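Local coordinates for protein xyloglucan-specific endo-beta-1,4-glucanase BoGH5A (Bacteroides ovatus, PDB 3ZMR) that cuts the beta-1,4-glucan backbone of plant xyloglucans from within, retaining the beta-configuration, and so yields xyloglucan oligosaccharides, at residues Asn16-Ala21 and Asn88-Leu93; Val175-Gln180 and Ser191-Lys196; Asn223-Ala228 and Glu275-Val280; Ile103-Thr108 and Arg298-His303. All blocks are in the same frame, centred on the assembly; numbering follows the deposited sequence.

Contact 1: Asn16-Ala21 and Asn88-Leu93; sequences NLEFDA and NVKQSL
Strands 16-19 and 88-91 run parallel, their axes 4.7 Å apart at 17°, and Leu-17 and Phe-19 bond by both N and O to the backbone of Asn-88, Lys-90 and Ser-92. On the face carrying Asn-16, Glu-18, Asn-88 and Lys-90, two asparagines lie side by side. Asn-88 ND2 donates within its own amide plane to Asn-16 OD1 at 2.8 Å, and the N-H...O angle of 171° makes the bond nearly straight. Glu-18 OE1 rests against the aliphatic shaft of Lys-90, 3.7 Å from CD. The pairing puts the chain's first strand on the edge of a five-strand sheet, next to the last strand of the BACON domain, an arrangement consistent with the parallel A' and G pairing of immunoglobulin-like sandwiches. On the opposite face Val-89 CG1 approaches Phe-19 CD1 at 3.8 Å, and the ring continues onto Ile-60 and Val-62 of strand 55-62, within the sandwich. Where regular pairing stops, Gln-91 takes over: with CG anti to the backbone N (chi1 -175°), its extended chain carries NE2 to Asp-20 O at 2.9 Å. The same NE2 also bonds to Glu-63 O, while OE1 accepts from Arg-71, which fixes the rotation of the buried amide.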
# COMPACT_ATOMS: atom_id res chain seq x y z
N ASN A 16 1.50 -18.67 -33.89
CA ASN A 16 2.56 -18.49 -32.90
C ASN A 16 2.36 -17.18 -32.16
O ASN A 16 2.83 -16.13 -32.58
CB ASN A 16 3.94 -18.55 -33.55
CG ASN A 16 4.20 -19.89 -34.22
OD1 ASN A 16 4.58 -20.87 -33.57
ND2 ASN A 16 3.97 -19.94 -35.53
N LEU A 17 1.64 -17.27 -31.05
CA LEU A 17 1.28 -16.09 -30.26
C LEU A 17 2.32 -15.83 -29.16
O LEU A 17 2.84 -16.76 -28.52
CB LEU A 17 -0.10 -16.29 -29.62
CG LEU A 17 -1.27 -16.56 -30.57
CD1 LEU A 17 -2.55 -16.81 -29.79
CD2 LEU A 17 -1.45 -15.48 -31.64
N GLU A 18 2.53 -14.54 -28.89
CA GLU A 18 3.49 -14.06 -27.90
C GLU A 18 2.79 -13.07 -26.97
O GLU A 18 2.20 -12.09 -27.44
CB GLU A 18 4.68 -13.34 -28.59
CG GLU A 18 5.37 -14.14 -29.68
CD GLU A 18 6.53 -14.99 -29.21
OE1 GLU A 18 7.05 -14.77 -28.09
OE2 GLU A 18 6.94 -15.89 -29.97
N PHE A 19 2.95 -13.31 -25.65
CA PHE A 19 2.39 -12.44 -24.61
C PHE A 19 3.51 -12.00 -23.67
O PHE A 19 4.45 -12.76 -23.38
CB PHE A 19 1.33 -13.19 -23.81
CG PHE A 19 0.08 -13.55 -24.57
CD1 PHE A 19 0.02 -14.66 -25.39
CD2 PHE A 19 -1.07 -12.80 -24.41
CE1 PHE A 19 -1.16 -14.98 -26.07
CE2 PHE A 19 -2.23 -13.10 -25.08
CZ PHE A 19 -2.29 -14.20 -25.90
N ASP A 20 3.41 -10.78 -23.16
CA ASP A 20 4.30 -10.39 -22.05
C ASP A 20 3.73 -10.94 -20.72
O ASP A 20 2.70 -11.65 -20.68
CB ASP A 20 4.62 -8.88 -22.06
CG ASP A 20 3.46 -8.01 -21.72
OD1 ASP A 20 2.50 -8.48 -21.09
OD2 ASP A 20 3.54 -6.82 -22.08
N ALA A 21 4.41 -10.63 -19.62
CA ALA A 21 4.09 -11.20 -18.32
C ALA A 21 2.78 -10.71 -17.71
O ALA A 21 2.26 -11.33 -16.78
CB ALA A 21 5.22 -10.94 -17.35
N ASN A 88 0.86 -22.25 -31.03
CA ASN A 88 1.83 -22.05 -29.94
C ASN A 88 1.52 -20.74 -29.21
O ASN A 88 1.22 -19.73 -29.86
CB ASN A 88 3.26 -21.98 -30.48
CG ASN A 88 3.77 -23.32 -31.02
OD1 ASN A 88 3.71 -24.35 -30.35
ND2 ASN A 88 4.26 -23.30 -32.26
N VAL A 89 1.63 -20.78 -27.88
CA VAL A 89 1.55 -19.61 -27.01
C VAL A 89 2.79 -19.55 -26.11
O VAL A 89 3.09 -20.51 -25.38
CB VAL A 89 0.29 -19.65 -26.12
CG1 VAL A 89 0.23 -18.43 -25.19
CG2 VAL A 89 -0.95 -19.70 -27.01
N LYS A 90 3.47 -18.42 -26.17
CA LYS A 90 4.65 -18.18 -25.33
C LYS A 90 4.39 -16.90 -24.54
O LYS A 90 4.01 -15.88 -25.10
CB LYS A 90 5.91 -17.99 -26.18
CG LYS A 90 7.19 -17.80 -25.37
CD LYS A 90 8.41 -17.64 -26.26
CE LYS A 90 8.71 -18.89 -27.07
NZ LYS A 90 9.88 -18.67 -27.96
N GLN A 91 4.63 -16.99 -23.24
CA GLN A 91 4.50 -15.85 -22.33
C GLN A 91 5.83 -15.61 -21.60
O GLN A 91 6.35 -16.50 -20.95
CB GLN A 91 3.38 -16.06 -21.34
CG GLN A 91 3.16 -14.83 -20.47
CD GLN A 91 2.01 -14.94 -19.49
OE1 GLN A 91 1.67 -16.03 -19.01
NE2 GLN A 91 1.44 -13.78 -19.13
N SER A 92 6.33 -14.38 -21.69
CA SER A 92 7.60 -14.02 -21.07
C SER A 92 7.51 -13.82 -19.57
O SER A 92 6.42 -13.71 -19.00
CB SER A 92 8.27 -12.83 -21.75
OG SER A 92 7.43 -11.73 -21.77
N LEU A 93 8.67 -13.86 -18.93
CA LEU A 93 8.79 -13.55 -17.51
C LEU A 93 8.68 -12.03 -17.30
O LEU A 93 8.82 -11.24 -18.25
CB LEU A 93 10.09 -14.12 -16.91
CG LEU A 93 11.43 -13.79 -17.54
CD1 LEU A 93 11.88 -12.38 -17.26
CD2 LEU A 93 12.46 -14.77 -17.00
O HOH W 1 7.14 -9.50 -19.90

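Contact 2: Val175-Gln180 and Ser191-Lys196; sequences VAYSHQ and SAWMDK
Ala-176 O accepts the indole N-H of Trp-193, NE1 lying 2.9 Å away in the carbonyl plane; the bond is bent (N-H...O 135°), and the oxygen lies somewhat out of the indole plane. The bond ties the loop that follows barrel strand 170-173 to the first turns of helix 191-206, one beta/alpha unit of the TIM barrel of family 5 glycoside hydrolases. Around it Tyr-177, His-179 and Trp-193 form an aromatic cluster. Trp-193 projects from the helix toward the loop, its chi1 of 180° turning the indole away from the backbone N, and one face of the indole takes both of the next neighbours. His-179 meets the six-membered ring edge-to-face, CE1 3.6 Å from Trp-193 CZ2, with the planes at 81°. Over the five-membered ring lies Gln-180 CG, a CH-pi contact 3.6 Å from the centroid, and the bend of that chain at chi2 brings the amide almost flat onto the rest of the indole. Replacing Trp-193 by an alanine would probably leave Ala-176 O without this donor and take away the surface on which His-179 and Gln-180 rest, freeing both to turn. The loop itself is shaped by a type I turn from Tyr-177 to Gln-180, and Glu-218 also holds it, accepting from Tyr-177 N and Ser-178 OG. Ala-176 stands near the substrate-binding His-216, about 6 Å between side chains. At the indole's edge, in its plane, Tyr-177 CD2 lies 3.8 Å from Trp-193 NE1.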
# COMPACT_ATOMS: atom_id res chain seq x y z
N VAL A 175 4.96 12.11 3.03
CA VAL A 175 5.62 13.19 2.30
C VAL A 175 4.75 13.66 1.14
O VAL A 175 4.14 12.86 0.41
CB VAL A 175 6.99 12.77 1.73
CG1 VAL A 175 7.77 13.98 1.20
CG2 VAL A 175 7.83 12.07 2.78
N ALA A 176 4.72 14.99 0.97
CA ALA A 176 4.14 15.63 -0.19
C ALA A 176 5.33 16.19 -0.99
O ALA A 176 6.37 16.56 -0.42
CB ALA A 176 3.26 16.80 0.24
N TYR A 177 5.14 16.23 -2.30
CA TYR A 177 6.13 16.78 -3.25
C TYR A 177 5.55 17.77 -4.25
O TYR A 177 6.30 18.59 -4.80
CB TYR A 177 6.81 15.65 -4.02
CG TYR A 177 7.54 14.62 -3.20
CD1 TYR A 177 6.88 13.49 -2.71
CD2 TYR A 177 8.89 14.79 -2.88
CE1 TYR A 177 7.59 12.54 -1.97
CE2 TYR A 177 9.58 13.86 -2.14
CZ TYR A 177 8.94 12.75 -1.68
OH TYR A 177 9.71 11.84 -0.97
N SER A 178 4.25 17.65 -4.52
CA SER A 178 3.61 18.36 -5.63
C SER A 178 3.38 19.86 -5.39
O SER A 178 2.99 20.60 -6.30
CB SER A 178 2.30 17.69 -6.04
OG SER A 178 2.58 16.39 -6.55
N HIS A 179 3.68 20.29 -4.17
CA HIS A 179 3.75 21.71 -3.82
C HIS A 179 5.15 22.28 -3.96
O HIS A 179 5.39 23.46 -3.67
CB HIS A 179 3.24 21.93 -2.39
CG HIS A 179 4.04 21.24 -1.34
ND1 HIS A 179 4.66 20.02 -1.54
CD2 HIS A 179 4.24 21.55 -0.03
CE1 HIS A 179 5.25 19.65 -0.43
NE2 HIS A 179 5.00 20.55 0.51
N GLN A 180 6.08 21.45 -4.43
CA GLN A 180 7.51 21.78 -4.48
C GLN A 180 8.13 21.44 -5.85
O GLN A 180 9.32 21.08 -5.93
CB GLN A 180 8.29 21.10 -3.34
CG GLN A 180 7.83 21.53 -1.97
CD GLN A 180 8.34 22.91 -1.57
OE1 GLN A 180 9.37 23.38 -2.06
NE2 GLN A 180 7.63 23.56 -0.67
N SER A 191 15.30 20.36 -5.86
CA SER A 191 16.35 19.64 -5.14
C SER A 191 16.38 20.06 -3.67
O SER A 191 16.65 19.24 -2.77
CB SER A 191 17.73 19.85 -5.78
OG SER A 191 18.11 21.21 -5.75
N ALA A 192 16.09 21.34 -3.41
CA ALA A 192 16.12 21.85 -2.04
C ALA A 192 15.06 21.19 -1.14
O ALA A 192 15.28 20.97 0.06
CB ALA A 192 15.88 23.34 -2.07
N TRP A 193 13.93 20.83 -1.73
CA TRP A 193 12.89 20.10 -0.99
C TRP A 193 13.33 18.67 -0.73
O TRP A 193 13.23 18.13 0.39
CB TRP A 193 11.59 20.09 -1.77
CG TRP A 193 10.50 19.35 -1.07
CD1 TRP A 193 9.90 18.21 -1.49
CD2 TRP A 193 9.87 19.69 0.19
NE1 TRP A 193 8.94 17.80 -0.58
CE2 TRP A 193 8.88 18.70 0.44
CE3 TRP A 193 10.01 20.74 1.11
CZ2 TRP A 193 8.06 18.73 1.56
CZ3 TRP A 193 9.20 20.78 2.22
CH2 TRP A 193 8.24 19.79 2.45
N MET A 194 13.85 18.02 -1.76
CA MET A 194 14.37 16.65 -1.62
C MET A 194 15.45 16.61 -0.54
O MET A 194 15.55 15.65 0.25
CB MET A 194 14.95 16.14 -2.94
CG MET A 194 13.94 16.00 -4.05
SD MET A 194 12.59 14.88 -3.63
CE MET A 194 13.45 13.37 -3.24
N ASP A 195 16.27 17.65 -0.48
CA ASP A 195 17.31 17.72 0.54
C ASP A 195 16.71 17.69 1.96
O ASP A 195 17.26 17.11 2.87
CB ASP A 195 18.15 19.00 0.44
CG ASP A 195 19.02 19.09 -0.82
OD1 ASP A 195 19.24 18.08 -1.51
OD2 ASP A 195 19.52 20.22 -1.08
N LYS A 196 15.61 18.43 2.15
CA LYS A 196 14.95 18.50 3.48
C LYS A 196 14.37 17.14 3.87
O LYS A 196 14.52 16.67 4.98
CB LYS A 196 13.84 19.57 3.48
CG LYS A 196 14.35 21.00 3.49
CD LYS A 196 13.25 22.00 3.26
CE LYS A 196 12.42 22.25 4.51
NZ LYS A 196 11.51 23.42 4.26

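Contact 3: Asn223-Ala228 and Glu275-Val280; sequences NHPVDA and EENYRV
Asp-227 and Arg-279 form a two-pronged, end-on salt bridge: Arg-279 NH1 gives its hydrogen to Asp-227 OD1 at 2.7 Å and NH2 to OD2 at 2.8 Å. Carboxylate and guanidinium are nearly coplanar, 15° apart, and OD1 is met on its syn lone pair; the two bonds together hold the groups flat against turning. Arg-279 reaches the aspartate by a bend at chi3 (48°) in an otherwise stretched chain. Beside it, Glu-276 extends straight from its helix and receives Asp-227 N on OE2 at 2.8 Å, from the anti side and out of the carboxylate plane. The same oxygen accepts from a water that in turn takes the N-H of Ala-228. Glu-276 OE2 also stands 3.5 Å from Asp-227 OD2; the arginine, and the N-H groups opening helix 227-248, probably offset the like charges. Deeper in, Asn-277 ND2 donates almost straight to Pro-225 O at 2.9 Å, although it approaches from well above the carbonyl plane. Val-280 CG1 packs on the backbone of Pro-225, 3.6 Å from its CA.

Further out, two features set these groups in place. Pro-225 is the centre of an inverse gamma turn. The turn, closed by Val-226 N bonding to His-224 O, presents the Pro-225 carbonyl to Asn-277. Asn-277 is itself steadied through OD1, which accepts from Thr-274 N, while Tyr-309 touches both Asn-277 and Pro-225. The contact thus joins the starts of helices 227-248 and 275-293, the helices that follow consecutive strands 210-214 and 255-258 in the (beta/alpha)8 barrel.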
# COMPACT_ATOMS: atom_id res chain seq x y z
N ASN A 223 -6.59 10.48 -6.89
CA ASN A 223 -7.90 9.91 -6.58
C ASN A 223 -8.87 9.91 -7.75
O ASN A 223 -10.01 10.39 -7.65
CB ASN A 223 -8.51 10.60 -5.36
CG ASN A 223 -7.76 10.28 -4.08
OD1 ASN A 223 -7.05 9.27 -3.99
ND2 ASN A 223 -7.90 11.14 -3.08
N HIS A 224 -8.39 9.36 -8.86
CA HIS A 224 -9.19 9.18 -10.07
C HIS A 224 -8.87 7.86 -10.73
O HIS A 224 -8.32 7.82 -11.85
CB HIS A 224 -8.99 10.34 -11.04
CG HIS A 224 -9.22 11.67 -10.40
ND1 HIS A 224 -10.49 12.17 -10.21
CD2 HIS A 224 -8.37 12.54 -9.82
CE1 HIS A 224 -10.40 13.33 -9.57
NE2 HIS A 224 -9.13 13.57 -9.31
N PRO A 225 -9.26 6.76 -10.07
CA PRO A 225 -8.85 5.42 -10.54
C PRO A 225 -9.81 4.92 -11.62
O PRO A 225 -10.59 4.01 -11.40
CB PRO A 225 -8.94 4.58 -9.27
CG PRO A 225 -10.04 5.21 -8.50
CD PRO A 225 -9.92 6.69 -8.77
N VAL A 226 -9.75 5.58 -12.77
CA VAL A 226 -10.61 5.30 -13.92
C VAL A 226 -9.75 5.32 -15.17
O VAL A 226 -8.72 6.00 -15.24
CB VAL A 226 -11.79 6.30 -14.04
CG1 VAL A 226 -12.72 6.21 -12.82
CG2 VAL A 226 -11.30 7.72 -14.23
N ASP A 227 -10.18 4.55 -16.17
CA ASP A 227 -9.43 4.43 -17.41
C ASP A 227 -9.19 5.76 -18.10
O ASP A 227 -8.16 5.95 -18.71
CB ASP A 227 -10.11 3.44 -18.36
CG ASP A 227 -9.97 1.99 -17.91
OD1 ASP A 227 -8.87 1.55 -17.53
OD2 ASP A 227 -10.98 1.28 -17.99
N ALA A 228 -10.13 6.71 -17.97
CA ALA A 228 -9.99 8.02 -18.61
C ALA A 228 -8.82 8.84 -18.07
O ALA A 228 -8.30 9.70 -18.75
CB ALA A 228 -11.30 8.81 -18.50
N GLU A 275 -15.16 -2.57 -10.56
CA GLU A 275 -14.04 -3.37 -11.03
C GLU A 275 -12.99 -2.52 -11.75
O GLU A 275 -11.76 -2.74 -11.58
CB GLU A 275 -14.54 -4.58 -11.82
CG GLU A 275 -15.20 -5.66 -10.95
CD GLU A 275 -14.36 -6.13 -9.74
OE1 GLU A 275 -13.12 -6.34 -9.85
OE2 GLU A 275 -14.94 -6.33 -8.65
N GLU A 276 -13.44 -1.51 -12.50
CA GLU A 276 -12.54 -0.55 -13.12
C GLU A 276 -11.67 0.16 -12.06
O GLU A 276 -10.45 0.27 -12.22
CB GLU A 276 -13.33 0.50 -13.93
CG GLU A 276 -12.50 1.66 -14.43
CD GLU A 276 -13.31 2.72 -15.15
OE1 GLU A 276 -14.52 2.82 -14.91
OE2 GLU A 276 -12.72 3.49 -15.93
N ASN A 277 -12.30 0.63 -10.99
CA ASN A 277 -11.57 1.31 -9.94
C ASN A 277 -10.48 0.42 -9.31
O ASN A 277 -9.33 0.86 -9.10
CB ASN A 277 -12.47 1.79 -8.82
CG ASN A 277 -13.54 2.79 -9.25
OD1 ASN A 277 -14.62 2.77 -8.64
ND2 ASN A 277 -13.27 3.69 -10.21
N TYR A 278 -10.83 -0.84 -9.00
CA TYR A 278 -9.82 -1.77 -8.45
C TYR A 278 -8.70 -2.08 -9.43
O TYR A 278 -7.53 -2.17 -9.05
CB TYR A 278 -10.46 -3.04 -7.91
CG TYR A 278 -11.41 -2.81 -6.76
CD1 TYR A 278 -11.00 -2.25 -5.56
CD2 TYR A 278 -12.76 -3.15 -6.89
CE1 TYR A 278 -11.88 -2.04 -4.53
CE2 TYR A 278 -13.65 -2.95 -5.85
CZ TYR A 278 -13.21 -2.37 -4.67
OH TYR A 278 -14.06 -2.17 -3.60
N ARG A 279 -9.04 -2.25 -10.70
CA ARG A 279 -8.04 -2.52 -11.72
C ARG A 279 -7.04 -1.37 -11.85
O ARG A 279 -5.81 -1.60 -11.88
CB ARG A 279 -8.72 -2.83 -13.08
CG ARG A 279 -7.72 -3.03 -14.21
CD ARG A 279 -8.36 -3.63 -15.46
NE ARG A 279 -9.59 -2.93 -15.82
CZ ARG A 279 -9.67 -1.71 -16.33
NH1 ARG A 279 -8.57 -1.01 -16.62
NH2 ARG A 279 -10.88 -1.18 -16.59
N VAL A 280 -7.55 -0.15 -11.88
CA VAL A 280 -6.70 0.99 -12.09
C VAL A 280 -5.87 1.26 -10.82
O VAL A 280 -4.68 1.56 -10.89
CB VAL A 280 -7.50 2.23 -12.53
CG1 VAL A 280 -6.59 3.44 -12.59
CG2 VAL A 280 -8.16 1.98 -13.89
O HOH W 2 -12.88 5.88 -17.46

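Contact 4: Ile103-Thr108 and Arg298-His303; sequences IAPDNT and RNHYRH
Arg-298 lies along the backbone of Asp-106 to Thr-108, its chain extended from CG to NE. Its CB passes the carbonyl oxygen of Asp-106, and Arg-298 CG lies 3.4 Å from Asp-106 O; CD then comes up to Thr-108 O, and NE makes a weak, strongly bent hydrogen bond to that oxygen at 2.9 Å. Beyond the branch, NH2 lies 3.5 Å from Thr-108 CG2 and donates to a water, which bonds weakly back to Thr-108 O. Arg-298 NH1 stands 3.7 Å from Asp-106 OD2, a long ion pair in which the oxygen sits over the guanidinium face and no N-H points at it. Asp-250 offers NH1 a second, weak ionic partner. Asp-106 is held by its own segment: its OD1 accepts from Thr-108 N, closing an Asx turn, and from Thr-108 OG1 at 2.6 Å.

Two rings complete the contact. Pro-105 CG lies over the face of His-300, 3.8 Å from the centroid, and Asn-107 CB over that of Tyr-301, whose edge meets Asp-106 O through CD2. A leucine in place of Arg-298 would probably leave Thr-108 O without its side-chain donor and Asp-106 OD2 without the positive charge of the guanidinium. The contact lays the chain between strand 85-91 and helix 115-122 against the loop leading into barrel strand 304-307. With one bent bond, an out-of-plane ion pair and CH-pi contacts, it relies on shape and diffuse charge more than on directed hydrogen bonds.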
# COMPACT_ATOMS: atom_id res chain seq x y z
N ILE A 103 21.44 1.18 -12.54
CA ILE A 103 22.70 0.59 -12.17
C ILE A 103 22.44 -0.84 -11.69
O ILE A 103 21.33 -1.19 -11.28
CB ILE A 103 23.48 1.40 -11.11
CG1 ILE A 103 22.77 1.39 -9.76
CG2 ILE A 103 23.77 2.83 -11.61
CD1 ILE A 103 23.52 2.16 -8.66
N ALA A 104 23.47 -1.67 -11.74
CA ALA A 104 23.32 -3.08 -11.45
C ALA A 104 22.79 -3.29 -10.02
O ALA A 104 23.05 -2.47 -9.12
CB ALA A 104 24.64 -3.78 -11.59
N PRO A 105 22.09 -4.40 -9.79
CA PRO A 105 21.62 -4.70 -8.43
C PRO A 105 22.80 -4.71 -7.45
O PRO A 105 23.91 -5.16 -7.77
CB PRO A 105 20.97 -6.07 -8.60
CG PRO A 105 20.43 -6.03 -10.00
CD PRO A 105 21.57 -5.39 -10.75
N ASP A 106 22.52 -4.27 -6.24
CA ASP A 106 23.52 -4.15 -5.16
C ASP A 106 22.88 -4.55 -3.86
O ASP A 106 21.92 -3.92 -3.42
CB ASP A 106 24.05 -2.70 -5.11
CG ASP A 106 25.20 -2.48 -4.14
OD1 ASP A 106 25.52 -3.39 -3.35
OD2 ASP A 106 25.77 -1.36 -4.17
N ASN A 107 23.36 -5.63 -3.24
CA ASN A 107 22.84 -6.06 -1.94
C ASN A 107 23.56 -5.52 -0.71
O ASN A 107 23.34 -6.00 0.41
CB ASN A 107 22.74 -7.58 -1.89
CG ASN A 107 24.09 -8.26 -1.75
OD1 ASN A 107 25.10 -7.61 -1.63
ND2 ASN A 107 24.08 -9.57 -1.72
N THR A 108 24.38 -4.50 -0.91
CA THR A 108 25.07 -3.86 0.21
C THR A 108 24.04 -3.30 1.18
O THR A 108 23.20 -2.49 0.81
CB THR A 108 26.04 -2.76 -0.25
OG1 THR A 108 26.96 -3.33 -1.18
CG2 THR A 108 26.80 -2.19 0.93
N ARG A 298 20.56 -0.81 -4.95
CA ARG A 298 19.89 -1.37 -3.77
C ARG A 298 18.35 -1.38 -3.92
O ARG A 298 17.65 -2.11 -3.21
CB ARG A 298 20.29 -0.60 -2.53
CG ARG A 298 21.74 -0.81 -2.11
CD ARG A 298 22.03 0.09 -0.94
NE ARG A 298 23.40 0.14 -0.43
CZ ARG A 298 24.40 0.79 -0.97
NH1 ARG A 298 24.31 1.37 -2.18
NH2 ARG A 298 25.56 0.85 -0.28
N ASN A 299 17.83 -0.53 -4.82
CA ASN A 299 16.40 -0.49 -5.08
C ASN A 299 15.88 -1.77 -5.74
O ASN A 299 14.69 -2.04 -5.76
CB ASN A 299 16.01 0.71 -5.92
CG ASN A 299 16.08 2.02 -5.15
OD1 ASN A 299 16.09 2.06 -3.91
ND2 ASN A 299 16.11 3.09 -5.89
N HIS A 300 16.77 -2.59 -6.26
CA HIS A 300 16.40 -3.92 -6.74
C HIS A 300 15.88 -4.80 -5.61
O HIS A 300 14.96 -5.57 -5.80
CB HIS A 300 17.62 -4.58 -7.40
CG HIS A 300 17.36 -5.95 -7.96
ND1 HIS A 300 16.78 -6.13 -9.18
CD2 HIS A 300 17.58 -7.19 -7.46
CE1 HIS A 300 16.68 -7.42 -9.45
NE2 HIS A 300 17.15 -8.09 -8.41
N TYR A 301 16.45 -4.61 -4.41
CA TYR A 301 16.20 -5.44 -3.24
C TYR A 301 15.35 -4.79 -2.15
O TYR A 301 14.97 -5.46 -1.18
CB TYR A 301 17.54 -5.82 -2.61
CG TYR A 301 18.42 -6.70 -3.47
CD1 TYR A 301 18.10 -8.05 -3.69
CD2 TYR A 301 19.57 -6.21 -4.06
CE1 TYR A 301 18.90 -8.90 -4.44
CE2 TYR A 301 20.38 -7.05 -4.82
CZ TYR A 301 20.02 -8.37 -5.01
OH TYR A 301 20.83 -9.18 -5.75
N ARG A 302 15.08 -3.49 -2.27
CA ARG A 302 14.44 -2.75 -1.18
C ARG A 302 13.07 -3.32 -0.90
O ARG A 302 12.35 -3.74 -1.82
CB ARG A 302 14.36 -1.29 -1.56
CG ARG A 302 13.87 -0.38 -0.46
CD ARG A 302 13.97 1.15 -0.75
NE ARG A 302 15.28 1.51 -1.27
CZ ARG A 302 16.42 1.50 -0.57
NH1 ARG A 302 16.46 1.24 0.75
NH2 ARG A 302 17.57 1.71 -1.21
N HIS A 303 12.67 -3.29 0.35
CA HIS A 303 11.32 -3.71 0.70
C HIS A 303 10.37 -2.58 0.39
O HIS A 303 10.57 -1.43 0.78
CB HIS A 303 11.24 -4.05 2.19
CG HIS A 303 12.14 -5.20 2.57
ND1 HIS A 303 11.67 -6.49 2.79
CD2 HIS A 303 13.48 -5.24 2.76
CE1 HIS A 303 12.69 -7.26 3.13
NE2 HIS A 303 13.79 -6.53 3.09
O HOH W 3 24.61 0.12 2.47

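Overall arrangement
Contact 2 is buried, contact 4 lies at the surface, and contacts 1 and 3 are partly buried. Contact 1 belongs to the BACON sandwich and is built on a backbone ladder, whereas contacts 2 and 3 lie in the catalytic barrel, each involving the start of a barrel helix: an indole inserted among loop side chains in one, a charged and amide network in the other. Helix 227-248, which begins in contact 3, also touches Tyr-177 of contact 2. Contact 4 lays the chain that joins strand 85-91 to helix 115-122 against the barrel, some 28 Å from contact 1 between centres, through weak bonds and ring faces.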